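Local coordinates for protein RNA methyltransferase, TrmH family (Porphyromonas gingivalis, PDB 2I6D) that probably binds RNA and transfers methyl groups to it, as a putative methyltransferase of the TrmH family within the knotted SPOUT superfamily, at residues A[117-122]-A[241-246]. Residues are numbered along the deposited sequence; the frame is centred on the assembly and turned at random.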
ATOM      1  N   VAL A 117      -4.869  -5.349  -2.426  1.00 32.51           N
ATOM      2  CA  VAL A 117      -4.180  -4.099  -2.094  1.00 31.99           C
ATOM      3  C   VAL A 117      -2.682  -4.233  -2.370  1.00 32.01           C
ATOM      4  O   VAL A 117      -2.078  -3.338  -2.966  1.00 31.15           O
ATOM      5  CB  VAL A 117      -4.467  -3.602  -0.641  1.00 32.82           C
ATOM      6  CG1 VAL A 117      -3.541  -2.429  -0.266  1.00 32.08           C
ATOM      7  CG2 VAL A 117      -5.957  -3.171  -0.485  1.00 31.13           C
ATOM      8  N   GLY A 118      -2.099  -5.366  -1.974  1.00 31.66           N
ATOM      9  CA  GLY A 118      -0.691  -5.651  -2.259  1.00 31.20           C
ATOM     10  C   GLY A 118      -0.388  -5.627  -3.744  1.00 32.11           C
ATOM     11  O   GLY A 118       0.637  -5.079  -4.176  1.00 31.41           O
ATOM     12  N   THR A 119      -1.235  -6.293  -4.522  1.00 31.11           N
ATOM     13  CA  THR A 119      -1.054  -6.312  -5.969  1.00 31.37           C
ATOM     14  C   THR A 119      -1.106  -4.889  -6.532  1.00 30.93           C
ATOM     15  O   THR A 119      -0.318  -4.543  -7.422  1.00 30.61           O
ATOM     16  CB  THR A 119      -2.083  -7.224  -6.647  1.00 30.46           C
ATOM     17  OG1 THR A 119      -1.933  -8.552  -6.115  1.00 32.67           O
ATOM     18  CG2 THR A 119      -1.876  -7.260  -8.164  1.00 30.45           C
ATOM     19  N   ILE A 120      -2.065  -4.102  -6.061  1.00 31.37           N
ATOM     20  CA  ILE A 120      -2.217  -2.707  -6.496  1.00 31.67           C
ATOM     21  C   ILE A 120      -0.975  -1.897  -6.145  1.00 32.02           C
ATOM     22  O   ILE A 120      -0.498  -1.124  -6.980  1.00 32.41           O
ATOM     23  CB  ILE A 120      -3.512  -2.056  -5.956  1.00 31.68           C
ATOM     24  CG1 ILE A 120      -4.689  -2.612  -6.755  1.00 31.95           C
ATOM     25  CG2 ILE A 120      -3.465  -0.509  -6.097  1.00 31.08           C
ATOM     26  CD1 ILE A 120      -6.053  -2.487  -6.001  1.00 32.59           C
ATOM     27  N   LEU A 121      -0.466  -2.061  -4.921  1.00 31.41           N
ATOM     28  CA  LEU A 121       0.782  -1.384  -4.548  1.00 31.02           C
ATOM     29  C   LEU A 121       1.936  -1.723  -5.499  1.00 30.97           C
ATOM     30  O   LEU A 121       2.736  -0.855  -5.839  1.00 29.55           O
ATOM     31  CB  LEU A 121       1.187  -1.691  -3.096  1.00 31.62           C
ATOM     32  CG  LEU A 121       0.295  -1.087  -2.001  1.00 32.66           C
ATOM     33  CD1 LEU A 121       0.788  -1.585  -0.627  1.00 34.39           C
ATOM     34  CD2 LEU A 121       0.325   0.457  -2.070  1.00 35.39           C
ATOM     35  N   ARG A 122       2.079  -3.007  -5.854  1.00 30.33           N
ATOM     36  CA  ARG A 122       3.139  -3.422  -6.781  1.00 30.35           C
ATOM     37  C   ARG A 122       2.943  -2.818  -8.167  1.00 30.90           C
ATOM     38  O   ARG A 122       3.920  -2.408  -8.825  1.00 29.63           O
ATOM     39  CB  ARG A 122       3.224  -4.947  -6.875  1.00 29.62           C
ATOM     40  CG  ARG A 122       3.598  -5.583  -5.544  1.00 30.44           C
ATOM     41  CD  ARG A 122       3.657  -7.108  -5.600  1.00 32.52           C
ATOM     42  NE  ARG A 122       4.339  -7.533  -6.810  1.00 39.44           N
ATOM     43  CZ  ARG A 122       4.539  -8.794  -7.179  1.00 43.10           C
ATOM     44  NH1 ARG A 122       4.131  -9.807  -6.416  1.00 45.15           N
ATOM     45  NH2 ARG A 122       5.159  -9.036  -8.323  1.00 43.72           N
ATOM     46  N   ASN A 241     -11.602  -8.002 -11.720  1.00 32.61           N
ATOM     47  CA  ASN A 241     -10.961  -7.871 -10.417  1.00 32.38           C
ATOM     48  C   ASN A 241     -10.366  -6.444 -10.298  1.00 31.45           C
ATOM     49  O   ASN A 241      -9.877  -5.896 -11.282  1.00 31.97           O
ATOM     50  CB  ASN A 241      -9.887  -8.962 -10.298  1.00 33.18           C
ATOM     51  CG  ASN A 241      -8.983  -8.762  -9.089  1.00 36.62           C
ATOM     52  OD1 ASN A 241      -8.026  -8.008  -9.151  1.00 38.03           O
ATOM     53  ND2 ASN A 241      -9.311  -9.417  -7.975  1.00 35.49           N
ATOM     54  N   VAL A 242     -10.434  -5.833  -9.112  1.00 29.65           N
ATOM     55  CA  VAL A 242      -9.986  -4.439  -8.973  1.00 29.92           C
ATOM     56  C   VAL A 242      -8.490  -4.243  -9.286  1.00 29.35           C
ATOM     57  O   VAL A 242      -8.107  -3.220  -9.825  1.00 28.51           O
ATOM     58  CB  VAL A 242     -10.343  -3.849  -7.559  1.00 29.92           C
ATOM     59  CG1 VAL A 242      -9.682  -4.657  -6.453  1.00 30.61           C
ATOM     60  CG2 VAL A 242      -9.941  -2.366  -7.481  1.00 31.53           C
ATOM     61  N   ALA A 243      -7.646  -5.208  -8.929  1.00 29.31           N
ATOM     62  CA  ALA A 243      -6.214  -5.055  -9.198  1.00 28.64           C
ATOM     63  C   ALA A 243      -5.962  -5.171 -10.713  1.00 29.20           C
ATOM     64  O   ALA A 243      -5.072  -4.523 -11.265  1.00 29.03           O
ATOM     65  CB  ALA A 243      -5.415  -6.120  -8.418  1.00 29.40           C
ATOM     66  N   ILE A 244      -6.703  -6.061 -11.373  1.00 29.09           N
ATOM     67  CA  ILE A 244      -6.617  -6.199 -12.831  1.00 29.25           C
ATOM     68  C   ILE A 244      -7.013  -4.881 -13.500  1.00 29.49           C
ATOM     69  O   ILE A 244      -6.296  -4.375 -14.387  1.00 29.36           O
ATOM     70  CB  ILE A 244      -7.497  -7.384 -13.339  1.00 28.96           C
ATOM     71  CG1 ILE A 244      -6.940  -8.728 -12.835  1.00 30.34           C
ATOM     72  CG2 ILE A 244      -7.690  -7.356 -14.877  1.00 29.50           C
ATOM     73  CD1 ILE A 244      -5.553  -9.123 -13.480  1.00 34.12           C
ATOM     74  N   ALA A 245      -8.143  -4.309 -13.076  1.00 29.86           N
ATOM     75  CA  ALA A 245      -8.610  -3.058 -13.631  1.00 29.44           C
ATOM     76  C   ALA A 245      -7.572  -1.961 -13.377  1.00 30.65           C
ATOM     77  O   ALA A 245      -7.277  -1.160 -14.265  1.00 30.28           O
ATOM     78  CB  ALA A 245      -9.984  -2.661 -13.011  1.00 30.44           C
ATOM     79  N   THR A 246      -6.991  -1.955 -12.180  1.00 30.47           N
ATOM     80  CA  THR A 246      -5.972  -0.949 -11.853  1.00 31.01           C
ATOM     81  C   THR A 246      -4.763  -1.023 -12.803  1.00 30.45           C
ATOM     82  O   THR A 246      -4.251   0.001 -13.251  1.00 29.75           O
ATOM     83  CB  THR A 246      -5.504  -1.132 -10.384  1.00 30.62           C
ATOM     84  OG1 THR A 246      -6.622  -0.973  -9.511  1.00 31.64           O
ATOM     85  CG2 THR A 246      -4.411  -0.127 -10.007  1.00 32.38           C
TER
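Ile120 and Ala243 bring together helices 114-127 and 242-255, nearly parallel neighbours (11° between the short axes) on one face of the parallel sheet in the SPOUT methyltransferase domain, a fold known for its knotted C-terminal part. CA of Ile120 lies 5.4 Å from CA of Ala243; the small side chain of Ala243 is consistent with this close approach, and the end of Ile120 turns toward helix 242-255 on the side facing the sheet. From CB of Ile120 the chain divides. The CG2 branch, anti to the backbone N, meets the methyl CG2 of Thr246 at 4.0 Å. The other branch leaves beside the backbone N (chi1 -75°), and its CG1 comes to 3.8 Å from CA of Ala243 and also touches OG1 of Thr246. At the tip, CD1 lies 3.9 Å from OG1 of Thr246, near CA of Ala243, and just reaches CG2 of Val242. Ile120 and Thr246 cross at about a right angle, and both rest on Leu106 of strand 104-109, while Leu205 of strand 201-206 supports Val242 and Thr246. On the exposed side, Thr119 offers its methyl CG2 to CB of Ala243 at 3.7 Å; its OG1 is hydrogen-bonded to Gly115 O. Asn241 N-caps the second helix through OD1, which accepts from Ile244 N on a lone pair and, weakly, from Ala243 N. Within that helix, Val242 O takes two donors from opposite faces of its carbonyl plane: Thr246 N, and Thr246 OG1 at 2.7 Å, tilted 32° from the plane.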